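PDB 2FON: peroxisomal acyl-CoA oxidase 1A from Solanum lycopersicum, which probably oxidises acyl-CoA thioesters in the first step of peroxisomal beta-oxidation, using bound FAD and handing the electrons to oxygen. Local coordinates for residues L313-A318 and T404-D409; G367-W372 and Y554-Q559; T375-R380 and S387-A392; S500-A505 and Y578-L583; L571-G576 and Y612-P617. One frame throughout, in Å; residues are numbered along the deposited sequence.

Contact 1: L313-A318 and T404-D409; sequences LAMSRA and TSATAD
Ala314 and Met315 both pack on Thr407 inside the helical bundle of the C-alpha1 domain, a hallmark of the acyl-CoA oxidase and dehydrogenase fold. Segments 313-318 and 404-409, of helices 297-328 and 389-417, run in nearly the same direction, their axes 23° apart and 9.2 Å distant at the closest. Along 313-318, Ala314 comes first: its CB lies 3.9 Å from Thr407 CG2, methyl against methyl, with Tyr436 of helix 429-436 packing on both residues. Met315 follows and covers far more. Its CG starts anti to the backbone N (chi1 180°), and bends at chi2 and chi3 then carry CE across to the facing helix, 3.6 Å from Ala406 O. Thr407 divides its branches: CG2 faces Ala314 and the backbone N of Met315, while OG1, hydrogen-bonded to Thr403 O in its own helix, lies 3.8 Å from Met315 CB. That bond satisfies the buried hydroxyl, so apolar atoms can cover it. A glycine in place of Thr407 would remove both branches and is likely to open a gap beside Ala314 and let the end of Met315 turn. At the margin of the contact, Met315 CE approaches Ala406 CB to 4.4 Å.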
# COMPACT_ATOMS: atom_id res chain seq x y z
N LEU B 313 1.72 5.77 16.68
CA LEU B 313 3.04 6.31 16.45
C LEU B 313 3.34 6.37 14.93
O LEU B 313 3.51 7.45 14.39
CB LEU B 313 4.11 5.61 17.31
CG LEU B 313 5.58 5.86 16.97
CD1 LEU B 313 6.04 7.17 17.49
CD2 LEU B 313 6.53 4.69 17.42
N ALA B 314 3.37 5.24 14.23
CA ALA B 314 3.47 5.28 12.75
C ALA B 314 2.44 6.28 12.04
O ALA B 314 2.83 7.05 11.19
CB ALA B 314 3.36 3.85 12.17
N MET B 315 1.16 6.27 12.36
CA MET B 315 0.30 7.17 11.67
C MET B 315 0.81 8.62 11.86
O MET B 315 0.90 9.41 10.90
CB MET B 315 -1.12 7.02 12.18
CG MET B 315 -2.14 7.91 11.56
SD MET B 315 -2.51 7.25 9.92
CE MET B 315 -3.92 6.18 10.20
N SER B 316 1.15 8.98 13.10
CA SER B 316 1.64 10.31 13.39
C SER B 316 2.93 10.57 12.59
O SER B 316 3.03 11.63 11.98
CB SER B 316 1.85 10.52 14.90
OG SER B 316 3.15 10.10 15.33
N ARG B 317 3.90 9.65 12.56
CA ARG B 317 5.08 9.95 11.72
C ARG B 317 4.72 10.23 10.23
O ARG B 317 5.23 11.15 9.62
CB ARG B 317 6.16 8.88 11.80
CG ARG B 317 6.88 8.78 13.10
CD ARG B 317 7.57 7.42 13.26
NE ARG B 317 8.91 7.51 12.72
CZ ARG B 317 9.81 6.52 12.65
NH1 ARG B 317 9.54 5.32 13.09
NH2 ARG B 317 11.01 6.75 12.15
N ALA B 318 3.80 9.46 9.64
CA ALA B 318 3.54 9.61 8.22
C ALA B 318 2.78 10.93 7.97
O ALA B 318 3.10 11.69 7.03
CB ALA B 318 2.79 8.47 7.74
N THR B 404 -4.51 -1.05 13.01
CA THR B 404 -3.42 -1.39 12.13
C THR B 404 -3.78 -1.38 10.64
O THR B 404 -2.90 -1.14 9.84
CB THR B 404 -2.71 -2.66 12.51
OG1 THR B 404 -3.67 -3.74 12.55
CG2 THR B 404 -1.98 -2.50 13.86
N SER B 405 -5.04 -1.58 10.23
CA SER B 405 -5.37 -1.34 8.80
C SER B 405 -5.42 0.11 8.45
O SER B 405 -5.03 0.50 7.33
CB SER B 405 -6.73 -1.86 8.39
OG SER B 405 -6.91 -3.10 8.95
N ALA B 406 -6.00 0.90 9.34
CA ALA B 406 -6.20 2.25 9.02
C ALA B 406 -4.80 2.80 8.80
O ALA B 406 -4.53 3.53 7.78
CB ALA B 406 -6.87 2.93 10.11
N THR B 407 -3.89 2.40 9.71
CA THR B 407 -2.55 2.96 9.71
C THR B 407 -1.77 2.49 8.47
O THR B 407 -1.28 3.32 7.69
CB THR B 407 -1.83 2.75 11.10
OG1 THR B 407 -2.54 3.47 12.13
CG2 THR B 407 -0.34 3.17 11.08
N ALA B 408 -1.70 1.20 8.23
CA ALA B 408 -1.07 0.74 6.97
C ALA B 408 -1.64 1.45 5.73
O ALA B 408 -0.92 1.96 4.92
CB ALA B 408 -1.15 -0.78 6.80
N ASP B 409 -2.94 1.53 5.61
CA ASP B 409 -3.50 2.26 4.52
C ASP B 409 -3.16 3.73 4.53
O ASP B 409 -2.97 4.29 3.48
CB ASP B 409 -4.99 2.16 4.60
CG ASP B 409 -5.54 0.87 4.06
OD1 ASP B 409 -4.81 -0.08 3.63
OD2 ASP B 409 -6.79 0.82 4.11

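Contact 2: G367-W372 and Y554-Q559; sequences GEWLKW and YIEKLQ
Between 367-372 and 554-559, on helices 347-380 and 535-558, the nearest CA atoms, those of Trp369 and Lys557, are 8.6 Å apart, a spacing that long side chains have to bridge. Glu368 and Lys557 do so with a salt bridge, NZ of Lys557 donating a hydrogen bond to OE1 of Glu368 at 3.1 Å. The lone pair used is the syn one, on the side of the other carboxylate oxygen, yet OE2 of Glu368 remains 3.9 Å from Lys557 NZ, so the grip is one-pronged. The two side chains cross at about a right angle: Glu368 is extended beyond CG, whereas Lys557 leaves its helix with CG anti to the backbone N (chi1 179°) and bends at chi2 (51°). Gln560 OE1 takes a second bond from the same ammonium group. An alanine in place of Glu368 would probably leave the buried Lys557 without its opposite charge, its ammonium group held by Gln560 but no longer drawn to helix 347-380. Beside the bridge, Glu556 OE1 approaches Trp369 CD1 obliquely at 4.4 Å, while Lys553 joins the pair from outside, through a salt bridge to Glu556 and a cation-pi contact with Trp369. The link thus ties the C-alpha1 region to the C-terminal helical region by charge; hydrophobic packing between these two segments is slight, and the lysine is likely to stay protonated beside its carboxylate.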
# COMPACT_ATOMS: atom_id res chain seq x y z
N GLY B 367 -5.76 4.58 22.37
CA GLY B 367 -4.59 4.11 23.11
C GLY B 367 -4.57 4.36 24.63
O GLY B 367 -4.21 3.45 25.40
N GLU B 368 -4.94 5.56 25.09
CA GLU B 368 -4.91 5.83 26.53
C GLU B 368 -6.01 5.08 27.18
O GLU B 368 -5.90 4.72 28.35
CB GLU B 368 -5.15 7.29 26.86
CG GLU B 368 -4.07 8.28 26.44
CD GLU B 368 -4.50 9.74 26.68
OE1 GLU B 368 -5.46 10.00 27.45
OE2 GLU B 368 -3.87 10.63 26.06
N TRP B 369 -7.11 4.88 26.47
CA TRP B 369 -8.24 4.27 27.12
C TRP B 369 -7.93 2.80 27.35
O TRP B 369 -8.44 2.20 28.30
CB TRP B 369 -9.56 4.50 26.37
CG TRP B 369 -10.64 3.68 26.94
CD1 TRP B 369 -11.34 3.94 28.05
CD2 TRP B 369 -11.07 2.39 26.48
NE1 TRP B 369 -12.20 2.90 28.32
CE2 TRP B 369 -12.05 1.94 27.37
CE3 TRP B 369 -10.72 1.59 25.39
CZ2 TRP B 369 -12.71 0.73 27.22
CZ3 TRP B 369 -11.37 0.36 25.23
CH2 TRP B 369 -12.35 -0.06 26.16
N LEU B 370 -7.03 2.23 26.54
CA LEU B 370 -6.65 0.83 26.77
C LEU B 370 -5.73 0.66 27.94
O LEU B 370 -5.74 -0.37 28.60
CB LEU B 370 -6.07 0.19 25.54
CG LEU B 370 -7.04 -0.14 24.40
CD1 LEU B 370 -6.23 -0.58 23.23
CD2 LEU B 370 -8.04 -1.21 24.78
N LYS B 371 -4.93 1.69 28.19
CA LYS B 371 -4.09 1.78 29.38
C LYS B 371 -4.98 1.60 30.54
O LYS B 371 -4.66 0.84 31.42
CB LYS B 371 -3.50 3.19 29.46
CG LYS B 371 -2.17 3.31 30.12
CD LYS B 371 -1.20 4.01 29.14
CE LYS B 371 0.27 3.86 29.62
NZ LYS B 371 1.23 4.58 28.72
N TRP B 372 -6.11 2.30 30.55
CA TRP B 372 -7.06 2.20 31.67
C TRP B 372 -7.68 0.83 31.67
O TRP B 372 -7.75 0.19 32.71
CB TRP B 372 -8.16 3.27 31.63
CG TRP B 372 -9.25 3.04 32.65
CD1 TRP B 372 -9.23 3.38 33.99
CD2 TRP B 372 -10.52 2.39 32.43
NE1 TRP B 372 -10.39 3.00 34.60
CE2 TRP B 372 -11.20 2.39 33.67
CE3 TRP B 372 -11.13 1.79 31.32
CZ2 TRP B 372 -12.49 1.82 33.82
CZ3 TRP B 372 -12.42 1.23 31.47
CH2 TRP B 372 -13.08 1.25 32.70
N TYR B 554 -13.15 8.89 21.98
CA TYR B 554 -12.73 10.22 21.64
C TYR B 554 -13.70 11.21 22.33
O TYR B 554 -13.27 12.25 22.89
CB TYR B 554 -12.72 10.37 20.10
CG TYR B 554 -11.81 11.48 19.62
CD1 TYR B 554 -10.95 11.32 18.55
CD2 TYR B 554 -11.82 12.71 20.28
CE1 TYR B 554 -10.12 12.38 18.13
CE2 TYR B 554 -11.01 13.75 19.88
CZ TYR B 554 -10.17 13.59 18.82
OH TYR B 554 -9.42 14.69 18.52
N ILE B 555 -14.99 10.88 22.32
CA ILE B 555 -15.96 11.76 22.93
C ILE B 555 -15.73 11.75 24.42
O ILE B 555 -15.85 12.80 25.07
CB ILE B 555 -17.44 11.40 22.55
CG1 ILE B 555 -17.69 11.54 21.03
CG2 ILE B 555 -18.44 12.24 23.37
CD1 ILE B 555 -19.06 11.04 20.56
N GLU B 556 -15.37 10.59 24.97
CA GLU B 556 -15.20 10.47 26.41
C GLU B 556 -14.03 11.31 26.90
O GLU B 556 -14.08 11.95 27.97
CB GLU B 556 -14.99 9.02 26.79
CG GLU B 556 -16.26 8.29 27.18
CD GLU B 556 -15.99 6.91 27.81
OE1 GLU B 556 -14.83 6.60 28.23
OE2 GLU B 556 -16.96 6.12 27.88
N LYS B 557 -12.98 11.29 26.07
CA LYS B 557 -11.76 12.08 26.24
C LYS B 557 -12.07 13.60 26.28
O LYS B 557 -11.54 14.34 27.13
CB LYS B 557 -10.83 11.72 25.11
CG LYS B 557 -9.53 12.45 25.08
CD LYS B 557 -8.84 12.40 26.41
CE LYS B 557 -7.61 13.27 26.38
NZ LYS B 557 -6.73 12.81 27.46
N LEU B 558 -12.98 14.04 25.42
CA LEU B 558 -13.34 15.45 25.37
C LEU B 558 -14.03 15.99 26.62
O LEU B 558 -14.03 17.21 26.82
CB LEU B 558 -14.09 15.80 24.08
CG LEU B 558 -13.27 15.52 22.78
CD1 LEU B 558 -13.99 16.03 21.53
CD2 LEU B 558 -11.80 16.00 22.79
N GLN B 559 -14.58 15.11 27.47
CA GLN B 559 -15.18 15.51 28.77
C GLN B 559 -14.17 15.67 29.92
O GLN B 559 -14.50 16.19 30.97
CB GLN B 559 -16.23 14.50 29.23
CG GLN B 559 -17.49 14.43 28.40
CD GLN B 559 -17.99 12.99 28.26
OE1 GLN B 559 -17.75 12.14 29.14
NE2 GLN B 559 -18.68 12.71 27.16

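Contact 3: T375-R380 and S387-A392; sequences TDVTQR and STLPEA
Val377 and Ala392 belong to the neck of an alpha-alpha hairpin, where helix 347-380 ends, the chain turns, and helix 389-417 sets off antiparallel to it. The apolar part rests on Val377. Its CG2 meets Ala392 CB at 3.6 Å, while CG1, anti to the backbone N (chi1 155°), points its methyl to the more distant Leu389 CD1 at 4.4 Å, so one valine spans both ends of the first turn of the incoming helix. Nearer the connection, Arg380 lies obliquely across Thr388. Extended from CG to NE, the arginine chain brings its guanidinium group alongside, with Thr388 OG1 over one face, though the exact spacing of this pair is doubtful. The carboxylate carbon of Asp376 lies in plane at the guanidinium edge, and the bond it supports, Arg380 NE to Asp376 OD1 at 3.3 Å, is weak and bent (138°). The main charged partner is Asp385 in the connecting loop, which forms a salt bridge with Arg380 NH1; Asp376 adds its weak bond from the helix side. Apolar packing between the helices, with an arginine and its aspartates beside the connecting loop, is the form this alpha-alpha hairpin of the C-alpha1 bundle takes.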
# COMPACT_ATOMS: atom_id res chain seq x y z
N THR B 375 -5.62 -1.67 33.44
CA THR B 375 -5.65 -1.58 34.89
C THR B 375 -6.96 -2.19 35.41
O THR B 375 -6.97 -2.95 36.38
CB THR B 375 -5.47 -0.11 35.39
OG1 THR B 375 -4.47 0.56 34.60
CG2 THR B 375 -5.05 -0.06 36.85
N ASP B 376 -8.07 -1.90 34.74
CA ASP B 376 -9.37 -2.45 35.14
C ASP B 376 -9.43 -3.99 35.10
O ASP B 376 -9.91 -4.62 36.04
CB ASP B 376 -10.48 -1.85 34.28
CG ASP B 376 -11.89 -2.27 34.74
OD1 ASP B 376 -12.58 -2.96 33.95
OD2 ASP B 376 -12.32 -1.91 35.87
N VAL B 377 -8.97 -4.58 34.00
CA VAL B 377 -9.03 -6.03 33.79
C VAL B 377 -8.19 -6.75 34.84
O VAL B 377 -8.64 -7.73 35.45
CB VAL B 377 -8.57 -6.40 32.36
CG1 VAL B 377 -8.03 -7.82 32.26
CG2 VAL B 377 -9.71 -6.18 31.37
N THR B 378 -6.99 -6.24 35.08
CA THR B 378 -6.12 -6.83 36.10
C THR B 378 -6.49 -6.45 37.53
O THR B 378 -5.88 -6.95 38.46
CB THR B 378 -4.60 -6.58 35.87
OG1 THR B 378 -4.26 -5.24 36.25
CG2 THR B 378 -4.17 -6.89 34.39
N GLN B 379 -7.46 -5.56 37.71
CA GLN B 379 -8.02 -5.30 39.03
C GLN B 379 -9.01 -6.42 39.27
O GLN B 379 -9.10 -6.97 40.36
CB GLN B 379 -8.76 -3.95 39.10
CG GLN B 379 -8.26 -3.00 40.18
CD GLN B 379 -7.42 -1.85 39.61
OE1 GLN B 379 -7.96 -0.81 39.22
NE2 GLN B 379 -6.10 -2.04 39.56
N ARG B 380 -9.76 -6.75 38.22
CA ARG B 380 -10.79 -7.76 38.30
C ARG B 380 -10.19 -9.16 38.36
O ARG B 380 -10.70 -10.04 39.06
CB ARG B 380 -11.71 -7.62 37.10
CG ARG B 380 -12.41 -6.28 37.07
CD ARG B 380 -13.09 -6.04 35.74
NE ARG B 380 -14.23 -5.13 35.83
CZ ARG B 380 -15.43 -5.44 36.32
NH1 ARG B 380 -15.67 -6.66 36.81
NH2 ARG B 380 -16.39 -4.54 36.34
N SER B 387 -16.28 -11.98 34.57
CA SER B 387 -17.45 -11.45 33.85
C SER B 387 -17.14 -10.44 32.74
O SER B 387 -18.03 -10.10 31.96
CB SER B 387 -18.42 -10.80 34.85
OG SER B 387 -18.13 -9.41 35.05
N THR B 388 -15.91 -9.95 32.67
CA THR B 388 -15.56 -8.76 31.86
C THR B 388 -14.56 -9.10 30.72
O THR B 388 -14.23 -8.26 29.86
CB THR B 388 -14.98 -7.68 32.81
OG1 THR B 388 -14.69 -6.48 32.10
CG2 THR B 388 -13.72 -8.19 33.48
N LEU B 389 -14.09 -10.34 30.75
CA LEU B 389 -12.98 -10.82 29.94
C LEU B 389 -13.34 -10.98 28.46
O LEU B 389 -12.62 -10.48 27.63
CB LEU B 389 -12.49 -12.13 30.53
CG LEU B 389 -11.01 -12.42 30.76
CD1 LEU B 389 -10.43 -11.43 31.72
CD2 LEU B 389 -10.90 -13.82 31.34
N PRO B 390 -14.44 -11.68 28.12
CA PRO B 390 -14.82 -11.72 26.70
C PRO B 390 -14.81 -10.35 26.06
O PRO B 390 -14.11 -10.12 25.06
CB PRO B 390 -16.25 -12.24 26.75
CG PRO B 390 -16.23 -13.16 27.96
CD PRO B 390 -15.35 -12.50 28.95
N GLU B 391 -15.59 -9.44 26.65
CA GLU B 391 -15.65 -8.06 26.19
C GLU B 391 -14.27 -7.45 26.11
O GLU B 391 -14.00 -6.80 25.15
CB GLU B 391 -16.56 -7.22 27.09
CG GLU B 391 -16.73 -5.74 26.65
CD GLU B 391 -15.93 -4.74 27.52
OE1 GLU B 391 -15.69 -5.02 28.74
OE2 GLU B 391 -15.59 -3.66 26.97
N ALA B 392 -13.41 -7.65 27.09
CA ALA B 392 -12.06 -7.09 27.03
C ALA B 392 -11.30 -7.66 25.85
O ALA B 392 -10.70 -6.88 25.08
CB ALA B 392 -11.31 -7.33 28.30

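Contact 4: S500-A505 and Y578-L583; sequences SAVLEA and YSLFIL
Behind the touch of Val502 on Ser579, the ring of Tyr578 receives Ile582 CG1 over the centre of one face, 4.0 Å above the plane, an aliphatic contact one turn along helix 567-585. That ring packs away from helix 499-521, among Val550 and Val551 of helix 535-558 and Ala358 and Ser359 of helix 347-380. The opposing helix is met instead by the next two residues. Val502 reaches across with both methyls: CG1, anti to its backbone N at a chi1 of 158°, sits 3.8 Å from Ser579 CB and 3.9 Å from Ser579 OG, while CG2 approaches Leu580 CD2 at 4.3 Å. Trp496, from a loop, packs on Val502 and also on Ala505 and Leu583. The hydroxyl of Ser579 is tucked between its own backbone N and carbonyl carbon (chi1 43°), a torsion that turns OG back along the helix to Cys575 O and Gly576 O, with which it is hydrogen-bonded. Because those carbonyls satisfy it, a serine can lie in this buried seam beneath a valine methyl without a polar partner in 500-505, and between these two segments of the C-terminal helical region the touch is one of van der Waals packing.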
# COMPACT_ATOMS: atom_id res chain seq x y z
N SER B 500 -24.03 13.77 21.32
CA SER B 500 -25.09 12.77 21.39
C SER B 500 -25.61 12.35 19.99
O SER B 500 -26.02 11.20 19.79
CB SER B 500 -26.23 13.25 22.27
OG SER B 500 -26.82 14.39 21.67
N ALA B 501 -25.58 13.27 19.03
CA ALA B 501 -26.00 12.99 17.64
C ALA B 501 -25.09 11.98 16.96
O ALA B 501 -25.57 11.06 16.28
CB ALA B 501 -26.05 14.27 16.81
N VAL B 502 -23.78 12.17 17.12
CA VAL B 502 -22.81 11.35 16.39
C VAL B 502 -22.73 9.98 17.03
O VAL B 502 -22.69 8.95 16.34
CB VAL B 502 -21.40 12.05 16.30
CG1 VAL B 502 -20.26 11.08 16.06
CG2 VAL B 502 -21.44 13.16 15.22
N LEU B 503 -22.71 9.99 18.36
CA LEU B 503 -22.60 8.76 19.11
C LEU B 503 -23.79 7.88 18.81
O LEU B 503 -23.64 6.72 18.47
CB LEU B 503 -22.51 9.07 20.60
CG LEU B 503 -22.52 7.88 21.57
CD1 LEU B 503 -21.39 6.86 21.32
CD2 LEU B 503 -22.48 8.46 22.99
N GLU B 504 -24.98 8.45 18.89
CA GLU B 504 -26.15 7.65 18.60
C GLU B 504 -26.07 7.12 17.19
O GLU B 504 -26.43 5.97 16.96
CB GLU B 504 -27.43 8.42 18.79
CG GLU B 504 -28.58 7.49 18.70
CD GLU B 504 -29.90 8.20 18.85
OE1 GLU B 504 -30.38 8.80 17.86
OE2 GLU B 504 -30.48 8.13 19.96
N ALA B 505 -25.60 7.95 16.26
CA ALA B 505 -25.53 7.55 14.87
C ALA B 505 -24.62 6.33 14.69
O ALA B 505 -24.93 5.46 13.88
CB ALA B 505 -25.08 8.69 13.99
N TYR B 578 -12.86 12.89 12.33
CA TYR B 578 -12.68 11.44 12.23
C TYR B 578 -14.05 10.76 12.06
O TYR B 578 -14.22 9.89 11.22
CB TYR B 578 -11.91 10.88 13.40
CG TYR B 578 -11.89 9.39 13.43
CD1 TYR B 578 -10.88 8.68 12.78
CD2 TYR B 578 -12.84 8.67 14.16
CE1 TYR B 578 -10.84 7.33 12.83
CE2 TYR B 578 -12.81 7.26 14.22
CZ TYR B 578 -11.82 6.60 13.54
OH TYR B 578 -11.77 5.21 13.54
N SER B 579 -15.04 11.23 12.78
CA SER B 579 -16.26 10.49 12.81
C SER B 579 -17.10 10.83 11.60
O SER B 579 -17.86 9.99 11.10
CB SER B 579 -16.99 10.75 14.10
OG SER B 579 -16.93 12.12 14.39
N LEU B 580 -16.96 12.04 11.11
CA LEU B 580 -17.70 12.37 9.90
C LEU B 580 -17.01 11.88 8.66
O LEU B 580 -17.65 11.62 7.65
CB LEU B 580 -18.01 13.85 9.82
CG LEU B 580 -18.87 14.25 11.04
CD1 LEU B 580 -19.15 15.69 11.02
CD2 LEU B 580 -20.17 13.43 11.14
N PHE B 581 -15.70 11.69 8.71
CA PHE B 581 -15.03 11.10 7.53
C PHE B 581 -15.53 9.70 7.40
O PHE B 581 -15.80 9.24 6.31
CB PHE B 581 -13.51 11.05 7.64
CG PHE B 581 -12.87 10.32 6.50
CD1 PHE B 581 -12.50 8.98 6.62
CD2 PHE B 581 -12.67 10.95 5.27
CE1 PHE B 581 -11.91 8.28 5.52
CE2 PHE B 581 -12.05 10.29 4.18
CZ PHE B 581 -11.67 8.95 4.31
N ILE B 582 -15.61 9.04 8.54
CA ILE B 582 -15.96 7.66 8.58
C ILE B 582 -17.43 7.57 8.12
O ILE B 582 -17.79 6.72 7.27
CB ILE B 582 -15.75 7.07 9.99
CG1 ILE B 582 -14.26 7.05 10.39
CG2 ILE B 582 -16.28 5.67 10.06
CD1 ILE B 582 -13.27 6.16 9.46
N LEU B 583 -18.27 8.48 8.64
CA LEU B 583 -19.68 8.42 8.32
C LEU B 583 -19.90 8.53 6.81
O LEU B 583 -20.75 7.83 6.27
CB LEU B 583 -20.47 9.47 9.07
CG LEU B 583 -21.98 9.51 8.81
CD1 LEU B 583 -22.77 9.93 10.05
CD2 LEU B 583 -22.35 10.39 7.59

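Contact 5: L571-G576 and Y612-P617; sequences LEVLCG and YSQLRP
Leu615 puts its CD1 methyl against two residues at once, 3.8 Å from Val573 CG1 and 3.9 Å from Leu574 CD2, and its other methyl, CD2, lies 4.0 Å from the same Leu574 CD2. The leucine pair meets at about a right angle, branch to branch, whereas Val573 slants across Leu615. Leu615 reaches inward because its CG is anti to the backbone N (chi1 -164°), which swings the branched end toward helix 567-585. Gln614, exposed at the outer side, brings OE1 to 4.1 Å from Val573 CG2, a plain van der Waals touch between an amide oxygen and a methyl. This is helix packing within the C-terminal helical domain that acyl-CoA oxidases carry beyond the dehydrogenase-like core: helix 598-615 comes back to helix 567-585 and ends just at the contact, with Arg616 the first residue to leave helical geometry. The next shell packs on the two leucines. Phe354 of helix 347-380 lies against Leu615, as do Gln570 and Ile577 from other turns of helix 567-585, and Tyr361 and Tyr554 both border Leu574. Farther out, polar groups of 612-617 tie the helix end to the rest of the chain: Tyr612 OH is hydrogen-bonded to Asn351 OD1, and Arg616 forms salt bridges with Glu29 and Asp345.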
# COMPACT_ATOMS: atom_id res chain seq x y z
N LEU B 571 -9.12 19.80 19.36
CA LEU B 571 -9.28 18.35 19.50
C LEU B 571 -10.69 17.96 19.17
O LEU B 571 -10.89 16.89 18.62
CB LEU B 571 -8.90 17.82 20.88
CG LEU B 571 -7.40 17.71 21.16
CD1 LEU B 571 -7.15 17.24 22.58
CD2 LEU B 571 -6.79 16.80 20.15
N GLU B 572 -11.64 18.85 19.47
CA GLU B 572 -13.01 18.70 18.98
C GLU B 572 -13.10 18.69 17.46
O GLU B 572 -13.75 17.84 16.87
CB GLU B 572 -13.89 19.78 19.54
CG GLU B 572 -14.60 19.31 20.77
CD GLU B 572 -14.65 20.38 21.86
OE1 GLU B 572 -15.24 21.48 21.62
OE2 GLU B 572 -14.12 20.12 22.98
N VAL B 573 -12.44 19.65 16.84
CA VAL B 573 -12.37 19.66 15.41
C VAL B 573 -11.88 18.27 14.91
O VAL B 573 -12.44 17.68 13.95
CB VAL B 573 -11.43 20.79 14.93
CG1 VAL B 573 -11.02 20.57 13.51
CG2 VAL B 573 -12.07 22.12 15.06
N LEU B 574 -10.86 17.71 15.59
CA LEU B 574 -10.31 16.42 15.15
C LEU B 574 -11.32 15.31 15.35
O LEU B 574 -11.44 14.40 14.55
CB LEU B 574 -8.97 16.13 15.80
CG LEU B 574 -7.82 16.93 15.16
CD1 LEU B 574 -6.49 16.76 15.89
CD2 LEU B 574 -7.69 16.60 13.70
N CYS B 575 -12.09 15.42 16.41
CA CYS B 575 -13.12 14.43 16.67
C CYS B 575 -14.13 14.33 15.55
O CYS B 575 -14.46 13.23 15.09
CB CYS B 575 -13.88 14.75 17.95
SG CYS B 575 -14.76 13.29 18.38
N GLY B 576 -14.60 15.50 15.13
CA GLY B 576 -15.66 15.63 14.17
C GLY B 576 -15.20 15.05 12.88
O GLY B 576 -15.93 14.31 12.23
N TYR B 612 -12.62 20.78 7.60
CA TYR B 612 -11.39 20.89 6.86
C TYR B 612 -10.93 22.37 6.83
O TYR B 612 -9.78 22.68 7.13
CB TYR B 612 -11.54 20.31 5.44
CG TYR B 612 -11.74 18.81 5.30
CD1 TYR B 612 -12.39 18.31 4.19
CD2 TYR B 612 -11.26 17.90 6.22
CE1 TYR B 612 -12.58 16.94 3.99
CE2 TYR B 612 -11.45 16.51 6.06
CZ TYR B 612 -12.14 16.05 4.92
OH TYR B 612 -12.35 14.69 4.67
N SER B 613 -11.82 23.28 6.48
CA SER B 613 -11.46 24.71 6.39
C SER B 613 -10.95 25.29 7.70
O SER B 613 -10.10 26.16 7.68
CB SER B 613 -12.63 25.56 5.92
OG SER B 613 -12.88 25.30 4.56
N GLN B 614 -11.49 24.84 8.83
CA GLN B 614 -10.99 25.31 10.11
C GLN B 614 -9.71 24.58 10.51
O GLN B 614 -8.79 25.21 11.01
CB GLN B 614 -12.04 25.29 11.23
CG GLN B 614 -13.32 24.50 10.95
CD GLN B 614 -14.51 24.91 11.87
OE1 GLN B 614 -14.44 24.81 13.13
NE2 GLN B 614 -15.59 25.36 11.25
N LEU B 615 -9.62 23.28 10.28
CA LEU B 615 -8.37 22.61 10.58
C LEU B 615 -7.24 23.32 9.85
O LEU B 615 -6.30 23.72 10.52
CB LEU B 615 -8.39 21.12 10.24
CG LEU B 615 -7.24 20.34 10.91
CD1 LEU B 615 -7.38 20.30 12.40
CD2 LEU B 615 -7.20 18.94 10.48
N ARG B 616 -7.36 23.49 8.53
CA ARG B 616 -6.37 24.17 7.68
C ARG B 616 -5.33 25.08 8.37
O ARG B 616 -4.12 24.83 8.29
CB ARG B 616 -7.02 24.93 6.52
CG ARG B 616 -6.03 25.74 5.72
CD ARG B 616 -4.87 24.87 5.24
NE ARG B 616 -3.90 25.61 4.43
CZ ARG B 616 -2.72 26.11 4.84
NH1 ARG B 616 -2.32 25.96 6.10
NH2 ARG B 616 -1.92 26.74 3.98
N PRO B 617 -5.77 26.13 9.03
CA PRO B 617 -4.71 26.94 9.59
C PRO B 617 -3.87 26.22 10.59
O PRO B 617 -2.80 26.66 10.87
CB PRO B 617 -5.47 28.05 10.34
CG PRO B 617 -6.86 28.08 9.72
CD PRO B 617 -7.11 26.65 9.32

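Chemistry follows burial here, not distance from the centre of the chain. Contacts 1, 4 and 5 are buried and rely on methyl packing, although contact 1 lies closest to that centre and contacts 4 and 5 farthest out. Of the partly buried pair, contact 2 crosses by a salt bridge, while in contact 3 the charges pair within the first helix and with the connecting loop, beside apolar packing. Helix 389-417 serves contacts 1 and 3, helix 347-380 contacts 2 and 3, helix 567-585 contacts 4 and 5. Contact 2 alone joins the C-alpha1 and C-terminal regions: Tyr554 OH makes a weak hydrogen bond to Leu571 O of contact 5, and Ile555 packs on Leu503 of contact 4. Phe581 against Tyr612 connects contacts 4 and 5.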